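Local coordinates for protein NADH:ubiquinone oxidoreductase, Na translocating, C subunit (PDB 3LWX) that is the C subunit of a sodium-translocating oxidoreductase and contains an FMN-binding domain, at residues Q18-S23 against T35-L40; Y85-H90 against N186-Y191; G96-Y101 against Q119-G124; N136-K141 against D165-I170. All blocks are in the same frame, centred on the assembly; numbering follows the deposited sequence. Where two conformers were deposited one is given.

Contact 1. Residues Q18-S23 against T35-L40; sequences QQILRS and TKYNEL
Leu21 drives its isobutyl fork against helix 35-40 and divides it, CD2 going to Leu40 and CD1 to Lys36 and the backbone of Tyr37. CD2 reaches CD1 of Leu40 at 3.8 Å, the shortest approach of the contact, while CD1 lies 3.9 Å from the backbone N of Tyr37 and 4.0 Å from CB of Lys36. The fork therefore rests on the main chain at Tyr37 as well as on side chains. Its CG lies anti to its own carbonyl carbon (chi1 -72°), with the two methyls spread along that helix. Beside it Ile20 meets the Tyr37 ring: CG2 and CD1 both stand 4.1 Å from CE2, an oblique approach. The ring gets there because CG of Tyr37 is anti to its backbone N (chi1 -179°), which swings the phenol in beside Ile20. Phe75 of strand 71-79 touches both residues, and Ile20 continues onto Tyr101 and Ile86, so this side of the contact is closed by the large sheet. The other side is looser. Lys36 gives little more than its CB to Leu21; its chain bends at chi2 and chi4, and the ammonium leads away toward a weak, long ion pair with Glu32. The segment axes stay 10.1 Å apart and cross at 47°, a spacing bridged by leucine, isoleucine and tyrosine side chains. The side chains that meet do so through carbon atoms: shape and the burial of hydrocarbon hold the helices together, while the polar groups of Gln18, Gln19 and Arg22 find their partners away from helix 35-40.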
loop_
_atom_site.group_PDB
_atom_site.type_symbol
_atom_site.label_atom_id
_atom_site.label_comp_id
_atom_site.label_asym_id
_atom_site.label_seq_id
_atom_site.Cartn_x
_atom_site.Cartn_y
_atom_site.Cartn_z
ATOM N N GLN A 18 -0.566 11.771 2.793
ATOM C CA GLN A 18 0.825 11.760 2.319
ATOM C C GLN A 18 1.293 10.350 1.959
ATOM O O GLN A 18 1.990 10.172 0.962
ATOM C CB GLN A 18 1.784 12.374 3.342
ATOM C CG GLN A 18 1.685 13.854 3.508
ATOM C CD GLN A 18 2.565 14.307 4.654
ATOM O OE1 GLN A 18 2.286 14.021 5.806
ATOM N NE2 GLN A 18 3.650 14.974 4.337
ATOM N N GLN A 19 0.938 9.360 2.784
ATOM C CA GLN A 19 1.318 7.969 2.527
ATOM C C GLN A 19 0.707 7.464 1.215
ATOM O O GLN A 19 1.373 6.839 0.387
ATOM C CB GLN A 19 0.872 7.085 3.679
ATOM C CG GLN A 19 1.600 7.349 4.985
ATOM C CD GLN A 19 0.919 6.666 6.149
ATOM O OE1 GLN A 19 0.595 5.482 6.096
ATOM N NE2 GLN A 19 0.690 7.422 7.217
ATOM N N ILE A 20 -0.589 7.697 1.045
ATOM C CA ILE A 20 -1.293 7.313 -0.166
ATOM C C ILE A 20 -0.654 8.012 -1.374
ATOM O O ILE A 20 -0.399 7.372 -2.405
ATOM C CB ILE A 20 -2.794 7.627 -0.013
ATOM C CG1 ILE A 20 -3.408 6.670 1.014
ATOM C CG2 ILE A 20 -3.506 7.509 -1.361
ATOM C CD1 ILE A 20 -4.831 7.008 1.422
ATOM N N LEU A 21 -0.409 9.312 -1.252
ATOM C CA LEU A 21 0.236 10.033 -2.343
ATOM C C LEU A 21 1.633 9.477 -2.668
ATOM O O LEU A 21 1.991 9.350 -3.849
ATOM C CB LEU A 21 0.287 11.531 -2.035
ATOM C CG LEU A 21 -1.062 12.240 -2.128
ATOM C CD1 LEU A 21 -0.966 13.618 -1.481
ATOM C CD2 LEU A 21 -1.547 12.324 -3.566
ATOM N N ARG A 22 2.415 9.135 -1.650
ATOM C CA ARG A 22 3.745 8.573 -1.925
ATOM C C ARG A 22 3.643 7.282 -2.722
ATOM O O ARG A 22 4.527 6.993 -3.527
ATOM C CB ARG A 22 4.565 8.353 -0.650
ATOM C CG ARG A 22 5.034 9.649 -0.002
ATOM C CD ARG A 22 6.094 9.402 1.049
ATOM N NE ARG A 22 5.628 8.642 2.207
ATOM C CZ ARG A 22 5.163 9.152 3.340
ATOM N NH1 ARG A 22 5.015 10.458 3.520
ATOM N NH2 ARG A 22 4.806 8.314 4.311
ATOM N N SER A 23 2.576 6.509 -2.517
ATOM C CA SER A 23 2.396 5.265 -3.280
ATOM C C SER A 23 2.100 5.499 -4.755
ATOM O O SER A 23 2.221 4.557 -5.540
ATOM C CB SER A 23 1.309 4.383 -2.671
ATOM O OG SER A 23 -0.002 4.761 -3.035
ATOM N N THR A 35 -5.158 19.187 -0.616
ATOM C CA THR A 35 -5.400 19.680 -1.969
ATOM C C THR A 35 -4.809 18.756 -3.019
ATOM O O THR A 35 -5.449 18.446 -4.027
ATOM C CB THR A 35 -4.811 21.073 -2.148
ATOM O OG1 THR A 35 -5.414 21.941 -1.189
ATOM C CG2 THR A 35 -5.083 21.592 -3.555
ATOM N N LYS A 36 -3.593 18.280 -2.773
ATOM C CA LYS A 36 -2.929 17.383 -3.718
ATOM C C LYS A 36 -3.724 16.075 -3.852
ATOM O O LYS A 36 -3.917 15.552 -4.955
ATOM C CB LYS A 36 -1.462 17.140 -3.306
ATOM C CG LYS A 36 -0.495 18.363 -3.413
ATOM C CD LYS A 36 -0.059 18.700 -4.842
ATOM C CE LYS A 36 0.772 19.981 -4.865
ATOM N NZ LYS A 36 1.996 19.908 -4.047
ATOM N N TYR A 37 -4.176 15.541 -2.719
ATOM C CA TYR A 37 -4.976 14.322 -2.708
ATOM C C TYR A 37 -6.250 14.521 -3.517
ATOM O O TYR A 37 -6.609 13.701 -4.343
ATOM C CB TYR A 37 -5.289 13.931 -1.269
ATOM C CG TYR A 37 -6.104 12.675 -1.054
ATOM C CD1 TYR A 37 -7.489 12.681 -1.169
ATOM C CD2 TYR A 37 -5.497 11.491 -0.664
ATOM C CE1 TYR A 37 -8.243 11.557 -0.930
ATOM C CE2 TYR A 37 -6.247 10.345 -0.419
ATOM C CZ TYR A 37 -7.623 10.375 -0.564
ATOM O OH TYR A 37 -8.387 9.245 -0.320
ATOM N N ASN A 38 -6.908 15.659 -3.312
ATOM C CA ASN A 38 -8.144 15.923 -4.036
ATOM C C ASN A 38 -7.933 16.170 -5.531
ATOM O O ASN A 38 -8.856 15.935 -6.307
ATOM C CB ASN A 38 -8.925 17.041 -3.353
ATOM C CG ASN A 38 -9.479 16.619 -1.983
ATOM O OD1 ASN A 38 -9.646 15.430 -1.689
ATOM N ND2 ASN A 38 -9.783 17.607 -1.150
ATOM N N GLU A 39 -6.746 16.648 -5.921
ATOM C CA GLU A 39 -6.373 16.802 -7.344
ATOM C C GLU A 39 -6.211 15.450 -8.067
ATOM O O GLU A 39 -6.324 15.395 -9.290
ATOM C CB GLU A 39 -5.056 17.582 -7.492
ATOM C CG GLU A 39 -5.147 19.101 -7.227
ATOM C CD GLU A 39 -3.799 19.811 -7.133
ATOM O OE1 GLU A 39 -2.749 19.164 -7.302
ATOM O OE2 GLU A 39 -3.795 21.028 -6.852
ATOM N N LEU A 40 -5.891 14.386 -7.318
ATOM C CA LEU A 40 -5.572 13.085 -7.903
ATOM C C LEU A 40 -6.540 11.958 -7.593
ATOM O O LEU A 40 -6.803 11.150 -8.460
ATOM C CB LEU A 40 -4.158 12.691 -7.426
ATOM C CG LEU A 40 -3.029 13.531 -8.008
ATOM C CD1 LEU A 40 -1.739 13.404 -7.198
ATOM C CD2 LEU A 40 -2.827 13.119 -9.462
#

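Contact 2. Residues Y85-H90 against N186-Y191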
loop_
_atom_site.group_PDB
_atom_site.type_symbol
_atom_site.label_atom_id
_atom_site.label_comp_id
_atom_site.label_asym_id
_atom_site.label_seq_id
_atom_site.Cartn_x
_atom_site.Cartn_y
_atom_site.Cartn_z
ATOM N N TYR A 85 -4.806 2.156 -9.241
ATOM C CA TYR A 85 -5.557 1.574 -8.137
ATOM C C TYR A 85 -4.632 1.415 -6.939
ATOM O O TYR A 85 -3.641 0.690 -7.017
ATOM C CB TYR A 85 -6.154 0.228 -8.538
ATOM C CG TYR A 85 -7.058 0.319 -9.747
ATOM C CD1 TYR A 85 -8.412 0.618 -9.614
ATOM C CD2 TYR A 85 -6.565 0.111 -11.024
ATOM C CE1 TYR A 85 -9.234 0.709 -10.719
ATOM C CE2 TYR A 85 -7.393 0.186 -12.147
ATOM C CZ TYR A 85 -8.726 0.494 -11.978
ATOM O OH TYR A 85 -9.556 0.555 -13.082
ATOM N N ILE A 86 -4.981 2.081 -5.845
ATOM C CA ILE A 86 -4.177 2.103 -4.629
ATOM C C ILE A 86 -4.866 1.228 -3.584
ATOM O O ILE A 86 -6.070 1.383 -3.310
ATOM C CB ILE A 86 -4.039 3.526 -4.069
ATOM C CG1 ILE A 86 -3.510 4.496 -5.121
ATOM C CG2 ILE A 86 -3.129 3.547 -2.829
ATOM C CD1 ILE A 86 -3.710 5.958 -4.775
HETATM N N MSE A 87 -4.105 0.290 -3.016
HETATM C CA MSE A 87 -4.564 -0.706 -2.073
HETATM C C MSE A 87 -3.799 -0.568 -0.769
HETATM O O MSE A 87 -2.646 -0.142 -0.755
HETATM C CB MSE A 87 -4.357 -2.094 -2.685
HETATM C CG MSE A 87 -5.229 -2.321 -3.898
HETATM SE SE MSE A 87 -4.893 -3.904 -4.888
HETATM C CE MSE A 87 -3.296 -3.323 -5.798
ATOM N N ALA A 88 -4.484 -0.894 0.319
ATOM C CA ALA A 88 -3.957 -0.738 1.669
ATOM C C ALA A 88 -3.385 -2.047 2.204
ATOM O O ALA A 88 -4.015 -3.107 2.103
ATOM C CB ALA A 88 -5.036 -0.208 2.594
ATOM N N LEU A 89 -2.220 -1.947 2.817
ATOM C CA LEU A 89 -1.485 -3.052 3.381
ATOM C C LEU A 89 -1.444 -2.980 4.901
ATOM O O LEU A 89 -1.402 -1.898 5.497
ATOM C CB LEU A 89 -0.041 -3.010 2.896
ATOM C CG LEU A 89 0.144 -2.879 1.383
ATOM C CD1 LEU A 89 1.621 -2.718 1.071
ATOM C CD2 LEU A 89 -0.458 -4.062 0.648
ATOM N N HIS A 90 -1.409 -4.148 5.537
ATOM C CA HIS A 90 -1.251 -4.231 6.990
ATOM C C HIS A 90 -0.554 -5.543 7.310
ATOM O O HIS A 90 -0.750 -6.531 6.632
ATOM C CB HIS A 90 -2.591 -4.118 7.740
ATOM C CG HIS A 90 -3.503 -5.287 7.535
ATOM N ND1 HIS A 90 -3.624 -6.315 8.447
ATOM C CD2 HIS A 90 -4.307 -5.607 6.495
ATOM C CE1 HIS A 90 -4.476 -7.211 7.981
ATOM N NE2 HIS A 90 -4.901 -6.806 6.799
ATOM N N ASN A 186 -0.582 -11.394 1.998
ATOM C CA ASN A 186 -1.818 -11.527 2.772
ATOM C C ASN A 186 -2.777 -10.369 2.522
ATOM O O ASN A 186 -3.981 -10.567 2.413
ATOM C CB ASN A 186 -1.497 -11.630 4.259
ATOM C CG ASN A 186 -0.825 -12.930 4.631
ATOM O OD1 ASN A 186 -1.069 -13.970 4.017
ATOM N ND2 ASN A 186 0.005 -12.884 5.678
ATOM N N SER A 187 -2.237 -9.169 2.389
ATOM C CA SER A 187 -3.095 -8.002 2.174
ATOM C C SER A 187 -3.666 -8.000 0.756
ATOM O O SER A 187 -4.865 -7.773 0.543
ATOM C CB SER A 187 -2.342 -6.705 2.394
ATOM O OG SER A 187 -1.888 -6.567 3.734
ATOM N N LEU A 188 -2.808 -8.237 -0.230
ATOM C CA LEU A 188 -3.261 -8.225 -1.619
ATOM C C LEU A 188 -4.233 -9.362 -1.910
ATOM O O LEU A 188 -5.090 -9.232 -2.791
ATOM C CB LEU A 188 -2.082 -8.233 -2.595
ATOM C CG LEU A 188 -1.211 -6.990 -2.597
ATOM C CD1 LEU A 188 0.037 -7.218 -3.457
ATOM C CD2 LEU A 188 -1.999 -5.777 -3.101
ATOM N N SER A 189 -4.143 -10.466 -1.160
ATOM C CA SER A 189 -5.062 -11.591 -1.356
ATOM C C SER A 189 -6.510 -11.114 -1.265
ATOM O O SER A 189 -7.368 -11.578 -2.009
ATOM C CB SER A 189 -4.804 -12.705 -0.341
ATOM O OG SER A 189 -3.632 -13.436 -0.655
ATOM N N GLY A 190 -6.797 -10.190 -0.352
ATOM C CA GLY A 190 -8.162 -9.694 -0.210
ATOM C C GLY A 190 -8.689 -8.995 -1.453
ATOM O O GLY A 190 -9.879 -9.042 -1.741
ATOM N N TYR A 191 -7.780 -8.357 -2.187
ATOM C CA TYR A 191 -8.115 -7.592 -3.382
ATOM C C TYR A 191 -8.151 -8.411 -4.670
ATOM O O TYR A 191 -8.478 -7.863 -5.715
ATOM C CB TYR A 191 -7.092 -6.465 -3.561
ATOM C CG TYR A 191 -7.137 -5.395 -2.508
ATOM C CD1 TYR A 191 -7.980 -4.295 -2.634
ATOM C CD2 TYR A 191 -6.278 -5.417 -1.410
ATOM C CE1 TYR A 191 -7.980 -3.279 -1.704
ATOM C CE2 TYR A 191 -6.288 -4.411 -0.456
ATOM C CZ TYR A 191 -7.124 -3.318 -0.617
ATOM O OH TYR A 191 -7.090 -2.303 0.307
#
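Selenomethionine Met87 lies along one face of the Tyr191 ring, the two side chains running past each other in opposite directions. Its CB starts over the phenol end, 3.7 Å from CZ of Tyr191. CG follows over the middle of the ring, 3.6 Å from the centroid and 13° off the normal, a CH-pi contact. The selenium comes next, 3.6 Å from Tyr191 CG, and makes a Met-aromatic contact over the same face. There the chain bends (chi3 -76°), and CE ends 3.9 Å from CD2 of Leu188. The hydroxyl beyond the ring is fixed too: Ala88 N donates to Tyr191 OH at 3.0 Å, and OH is also hydrogen-bonded with the carbonyl O of Pro73, so the phenol bridges two strands. A turn earlier, Ser187 OG takes a nearly straight bond from His90 N, 3.1 Å and 171°, and is hydrogen-bonded with Met183 O in its own helix. Its CB packs on Leu89 CD2 at 3.7 Å. Two side-chain oxygens of the helix thus accept main-chain N-H groups of alternate strand residues, Ala88 and His90. Helix 174-196 runs across strand 82-92 on one face of the antiparallel sheet; strands 71-79 and 97-104 flank the strand, and helix 63-68 packs beside Ala88 and His90.

Contact 3. Residues G96-Y101 against Q119-G124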
loop_
_atom_site.group_PDB
_atom_site.type_symbol
_atom_site.label_atom_id
_atom_site.label_comp_id
_atom_site.label_asym_id
_atom_site.label_seq_id
_atom_site.Cartn_x
_atom_site.Cartn_y
_atom_site.Cartn_z
ATOM N N GLY A 96 6.747 -4.546 16.037
ATOM C CA GLY A 96 5.409 -4.006 16.044
ATOM C C GLY A 96 4.805 -4.107 14.667
ATOM O O GLY A 96 5.388 -4.687 13.764
ATOM N N PRO A 97 3.606 -3.549 14.500
ATOM C CA PRO A 97 2.900 -3.576 13.227
ATOM C C PRO A 97 3.603 -2.864 12.085
ATOM O O PRO A 97 4.405 -1.947 12.315
ATOM C CB PRO A 97 1.612 -2.806 13.550
ATOM C CG PRO A 97 1.349 -3.178 14.977
ATOM C CD PRO A 97 2.711 -3.150 15.604
ATOM N N LEU A 98 3.264 -3.287 10.872
ATOM C CA LEU A 98 3.641 -2.663 9.630
ATOM C C LEU A 98 2.358 -2.289 8.895
ATOM O O LEU A 98 1.310 -2.891 9.115
ATOM C CB LEU A 98 4.434 -3.593 8.711
ATOM C CG LEU A 98 5.640 -4.304 9.300
ATOM C CD1 LEU A 98 6.282 -5.224 8.245
ATOM C CD2 LEU A 98 6.659 -3.314 9.896
ATOM N N TRP A 99 2.455 -1.317 7.998
ATOM C CA TRP A 99 1.345 -1.007 7.104
ATOM C C TRP A 99 1.924 -0.335 5.866
ATOM O O TRP A 99 3.134 -0.173 5.735
ATOM C CB TRP A 99 0.265 -0.161 7.773
ATOM C CG TRP A 99 0.668 1.196 8.275
ATOM C CD1 TRP A 99 0.484 2.383 7.643
ATOM C CD2 TRP A 99 1.255 1.509 9.539
ATOM N NE1 TRP A 99 0.929 3.411 8.419
ATOM C CE2 TRP A 99 1.409 2.904 9.592
ATOM C CE3 TRP A 99 1.657 0.741 10.641
ATOM C CZ2 TRP A 99 1.973 3.553 10.697
ATOM C CZ3 TRP A 99 2.220 1.387 11.732
ATOM C CH2 TRP A 99 2.376 2.772 11.752
ATOM N N GLY A 100 1.070 0.068 4.930
ATOM C CA GLY A 100 1.538 0.721 3.741
ATOM C C GLY A 100 0.458 0.796 2.691
ATOM O O GLY A 100 -0.707 0.466 2.950
ATOM N N TYR A 101 0.863 1.246 1.519
ATOM C CA TYR A 101 -0.015 1.349 0.357
ATOM C C TYR A 101 0.773 0.945 -0.874
ATOM O O TYR A 101 1.976 1.220 -0.963
ATOM C CB TYR A 101 -0.551 2.787 0.177
ATOM C CG TYR A 101 -1.363 3.204 1.365
ATOM C CD1 TYR A 101 -2.716 2.899 1.448
ATOM C CD2 TYR A 101 -0.757 3.813 2.458
ATOM C CE1 TYR A 101 -3.445 3.207 2.589
ATOM C CE2 TYR A 101 -1.483 4.139 3.597
ATOM C CZ TYR A 101 -2.826 3.810 3.667
ATOM O OH TYR A 101 -3.565 4.086 4.790
ATOM N N GLN A 119 5.397 0.876 13.151
ATOM C CA GLN A 119 5.231 1.442 14.485
ATOM C C GLN A 119 6.522 1.606 15.255
ATOM O O GLN A 119 6.701 2.596 15.954
ATOM C CB GLN A 119 4.294 0.529 15.283
ATOM C CG GLN A 119 3.963 0.961 16.727
ATOM C CD GLN A 119 4.938 0.496 17.833
ATOM O OE1 GLN A 119 4.984 1.106 18.903
ATOM N NE2 GLN A 119 5.689 -0.580 17.592
ATOM N N GLY A 120 7.400 0.616 15.167
ATOM C CA GLY A 120 8.590 0.611 16.005
ATOM C C GLY A 120 9.764 -0.191 15.515
ATOM O O GLY A 120 10.529 -0.721 16.327
ATOM N N GLU A 121 9.928 -0.271 14.194
ATOM C CA GLU A 121 11.100 -0.969 13.657
ATOM C C GLU A 121 12.369 -0.136 13.875
ATOM O O GLU A 121 12.314 1.072 14.092
ATOM C CB GLU A 121 10.909 -1.377 12.198
ATOM C CG GLU A 121 9.674 -2.266 11.959
ATOM C CD GLU A 121 9.703 -3.555 12.749
ATOM O OE1 GLU A 121 10.451 -4.481 12.350
ATOM O OE2 GLU A 121 8.948 -3.663 13.747
ATOM N N THR A 122 13.506 -0.800 13.803
ATOM C CA THR A 122 14.772 -0.200 14.227
ATOM C C THR A 122 15.447 0.642 13.155
ATOM O O THR A 122 15.683 0.161 12.060
ATOM C CB THR A 122 15.726 -1.310 14.698
ATOM O OG1 THR A 122 15.080 -2.004 15.755
ATOM C CG2 THR A 122 17.074 -0.787 15.153
ATOM N N PRO A 123 15.797 1.897 13.495
ATOM C CA PRO A 123 16.564 2.748 12.565
ATOM C C PRO A 123 17.793 2.037 12.023
ATOM O O PRO A 123 18.573 1.440 12.785
ATOM C CB PRO A 123 16.953 3.949 13.428
ATOM C CG PRO A 123 15.833 4.063 14.387
ATOM C CD PRO A 123 15.481 2.630 14.735
ATOM N N GLY A 124 17.943 2.088 10.704
ATOM C CA GLY A 124 19.074 1.464 10.041
ATOM C C GLY A 124 18.915 -0.005 9.712
ATOM O O GLY A 124 19.738 -0.547 8.973
HETATM O O HOH W 1 6.862 -1.884 13.948
#
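Gln119, the first residue past strand 111-118, meets Pro97 through both backbone and side chain. Its N donates to Pro97 O at 3.1 Å and 160°, the donor tilted 21° from the carbonyl plane. The same N lies 3.5 Å from CZ3 of Trp99, whose indole approaches it obliquely. Trp99 has CG between its backbone N and carbonyl carbon (chi1 61°), which lays the six-membered ring beside Gln119. CB of Gln119 packs against Pro97 CD, and the chain then folds back at chi2 to set NE2 3.8 Å from Gly96 CA. Gly120 follows and gives its N to a water at 2.8 Å; that water in turn donates to Pro97 O and to Glu121 OE2, joining three polar groups of the two segments. Glu121 turns its carboxylate inward by a bend at chi2. On the way CG rests on Leu98 CD2 at 3.8 Å, the two side chains crossing at about a right angle. Besides the water, OE2 takes a hydrogen bond from Trp95 N and a weak one, 3.3 Å long, from Gly96 N; OE1 is hydrogen-bonded with Leu94 N and Thr176 OG1. The connection between the antiparallel strands 82-92 and 97-104 is therefore gathered round one carboxylate, which also reaches helix 174-196. Both segments belong to the FMN-binding domain. So many donors around a buried carboxylate would be expected to favour its charged form, and the grip they give ties the loop after strand 111-118 to the beginning of the neighbouring strand.

Contact 4. Residues N136-K141 against D165-I170; sequences NEFKGK and DYVDGI
A 3-10 segment, 136-138, runs into a type II beta turn from Phe138 to Lys141 beside strand 166-168, with CA atoms of Glu137 and Val167 6.0 Å apart. Val167 wedges its two methyls into this bend. CG1 sits over the centre of the Phe138 ring, 4.1 Å from the centroid and 9° off the normal, in a CH-pi contact, and also presses on Glu137 O at 3.4 Å. CG2, placed between the backbone N and carbonyl carbon of its own residue, touches CZ of Phe138 at 3.5 Å. The ring is held from further sides by Phe134, edge-to-face, and by Phe116. Strand 166-168 pairs in parallel with strand 153-155, and Val167 contributes the largest part of the surface with which this small two-stranded sheet of the FMN-binding domain packs on the loop after helix 132-135. Lys141 arches back over its own turn, bent at chi2 and chi4, so that NZ donates to Glu137 O at 2.8 Å, nearly in line with the carbonyl bond. That curl carries its CE to 3.4 Å from Tyr166 O and lays CD against the carboxylate carbon of Asp165. The two charges do not pair: Lys141 NZ and Asp165 OD2 are 6.4 Å apart. OD2 instead accepts Lys142 N, so the aspartate holds the main chain just beyond the turn while the lysine ties up the turn itself. At the opposite end of the contact, a water donates to Glu137 OE1 at 2.8 Å and accepts from Asp168 N.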
loop_
_atom_site.group_PDB
_atom_site.type_symbol
_atom_site.label_atom_id
_atom_site.label_comp_id
_atom_site.label_asym_id
_atom_site.label_seq_id
_atom_site.Cartn_x
_atom_site.Cartn_y
_atom_site.Cartn_z
ATOM N N ASN A 136 11.183 1.860 -4.013
ATOM C CA ASN A 136 11.292 2.099 -5.451
ATOM C C ASN A 136 11.481 0.822 -6.246
ATOM O O ASN A 136 11.118 0.777 -7.422
ATOM C CB ASN A 136 12.460 3.028 -5.793
ATOM C CG ASN A 136 12.206 4.472 -5.445
ATOM O OD1 ASN A 136 11.063 4.917 -5.289
ATOM N ND2 ASN A 136 13.294 5.244 -5.393
ATOM N N GLU A 137 12.022 -0.224 -5.627
ATOM C CA GLU A 137 12.270 -1.484 -6.308
ATOM C C GLU A 137 10.993 -2.184 -6.756
ATOM O O GLU A 137 11.029 -3.036 -7.654
ATOM C CB GLU A 137 13.079 -2.404 -5.391
ATOM C CG GLU A 137 14.482 -1.899 -5.176
ATOM C CD GLU A 137 15.239 -1.805 -6.477
ATOM O OE1 GLU A 137 15.458 -2.860 -7.114
ATOM O OE2 GLU A 137 15.610 -0.670 -6.857
ATOM N N PHE A 138 9.863 -1.860 -6.118
ATOM C CA PHE A 138 8.602 -2.491 -6.491
ATOM C C PHE A 138 8.045 -1.988 -7.817
ATOM O O PHE A 138 7.253 -2.666 -8.456
ATOM C CB PHE A 138 7.568 -2.317 -5.368
ATOM C CG PHE A 138 7.874 -3.141 -4.140
ATOM C CD1 PHE A 138 7.410 -4.428 -4.024
ATOM C CD2 PHE A 138 8.654 -2.632 -3.127
ATOM C CE1 PHE A 138 7.693 -5.196 -2.928
ATOM C CE2 PHE A 138 8.942 -3.391 -2.031
ATOM C CZ PHE A 138 8.445 -4.674 -1.912
ATOM N N LYS A 139 8.451 -0.800 -8.239
ATOM C CA LYS A 139 7.931 -0.221 -9.468
ATOM C C LYS A 139 8.216 -1.131 -10.650
ATOM O O LYS A 139 9.349 -1.551 -10.849
ATOM C CB LYS A 139 8.559 1.154 -9.696
ATOM C CG LYS A 139 8.224 2.167 -8.605
ATOM C CD LYS A 139 8.966 3.475 -8.792
ATOM C CE LYS A 139 8.557 4.492 -7.759
ATOM N NZ LYS A 139 9.157 5.848 -8.059
ATOM N N GLY A 140 7.182 -1.430 -11.424
ATOM C CA GLY A 140 7.328 -2.267 -12.602
ATOM C C GLY A 140 7.180 -3.752 -12.351
ATOM O O GLY A 140 7.090 -4.524 -13.291
ATOM N N LYS A 141 7.183 -4.168 -11.084
ATOM C CA LYS A 141 6.985 -5.574 -10.755
ATOM C C LYS A 141 5.495 -5.905 -10.874
ATOM O O LYS A 141 4.650 -5.021 -10.764
ATOM C CB LYS A 141 7.509 -5.885 -9.349
ATOM C CG LYS A 141 8.962 -5.504 -9.090
ATOM C CD LYS A 141 9.950 -6.209 -10.005
ATOM C CE LYS A 141 11.412 -5.889 -9.599
ATOM N NZ LYS A 141 11.843 -4.483 -9.859
ATOM N N ASP A 165 8.139 -12.247 -9.452
ATOM C CA ASP A 165 8.907 -11.011 -9.307
ATOM C C ASP A 165 9.366 -10.865 -7.860
ATOM O O ASP A 165 8.724 -11.367 -6.936
ATOM C CB ASP A 165 8.112 -9.780 -9.758
ATOM C CG ASP A 165 8.289 -9.468 -11.241
ATOM O OD1 ASP A 165 9.257 -9.960 -11.847
ATOM O OD2 ASP A 165 7.481 -8.690 -11.783
ATOM N N TYR A 166 10.481 -10.173 -7.675
ATOM C CA TYR A 166 11.068 -10.043 -6.359
ATOM C C TYR A 166 11.874 -8.763 -6.260
ATOM O O TYR A 166 12.275 -8.168 -7.266
ATOM C CB TYR A 166 11.976 -11.265 -6.086
ATOM C CG TYR A 166 13.166 -11.355 -7.017
ATOM C CD1 TYR A 166 14.366 -10.710 -6.714
ATOM C CD2 TYR A 166 13.080 -12.049 -8.211
ATOM C CE1 TYR A 166 15.443 -10.756 -7.576
ATOM C CE2 TYR A 166 14.150 -12.104 -9.078
ATOM C CZ TYR A 166 15.325 -11.448 -8.755
ATOM O OH TYR A 166 16.395 -11.504 -9.608
ATOM N N VAL A 167 12.092 -8.341 -5.014
ATOM C CA VAL A 167 12.950 -7.212 -4.701
ATOM C C VAL A 167 13.864 -7.625 -3.569
ATOM O O VAL A 167 13.576 -8.553 -2.814
ATOM C CB VAL A 167 12.145 -5.969 -4.256
ATOM C CG1 VAL A 167 11.161 -5.538 -5.343
ATOM C CG2 VAL A 167 11.437 -6.220 -2.921
ATOM N N ASP A 168 14.958 -6.894 -3.407
ATOM C CA ASP A 168 15.843 -7.116 -2.273
ATOM C C ASP A 168 15.250 -6.632 -0.958
ATOM O O ASP A 168 14.651 -5.552 -0.869
ATOM C CB ASP A 168 17.145 -6.345 -2.430
ATOM C CG ASP A 168 18.105 -6.967 -3.410
ATOM O OD1 ASP A 168 17.908 -8.109 -3.850
ATOM O OD2 ASP A 168 19.118 -6.298 -3.709
ATOM N N GLY A 169 15.463 -7.428 0.074
ATOM C CA GLY A 169 15.165 -7.017 1.435
ATOM C C GLY A 169 16.283 -6.154 2.012
ATOM O O GLY A 169 17.196 -5.705 1.319
ATOM N N ILE A 170 16.195 -5.942 3.311
ATOM C CA ILE A 170 17.113 -5.084 4.041
ATOM C C ILE A 170 18.195 -5.912 4.714
ATOM O O ILE A 170 17.897 -6.835 5.452
ATOM C CB ILE A 170 16.374 -4.268 5.146
ATOM C CG1 ILE A 170 15.096 -3.578 4.636
ATOM C CG2 ILE A 170 17.320 -3.236 5.780
ATOM C CD1 ILE A 170 15.340 -2.497 3.592
HETATM O O HOH W 2 15.746 -5.182 -5.604
#

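From the N terminus, contact 1 closes first, a short loop that sets helix 30-40 beside the end of helix 4-23. Ile20 and Ser23 of that pair touch Ile86, so contact 1 adjoins contact 2, and Gln19 makes a weak hydrogen bond with Trp99 of contact 3. Contact 2 closes the longest loop, bringing helix 174-196 back to strand 82-92. Within that loop contacts 3 and 4 follow in series without crossing: contact 3 joins the start of strand 97-104 to the loop after strand 111-118, and contact 4 sets strand 166-168 on segment 136-141. Contacts 2 and 3 share adjacent sheet strands, whereas contact 4 touches none of the others.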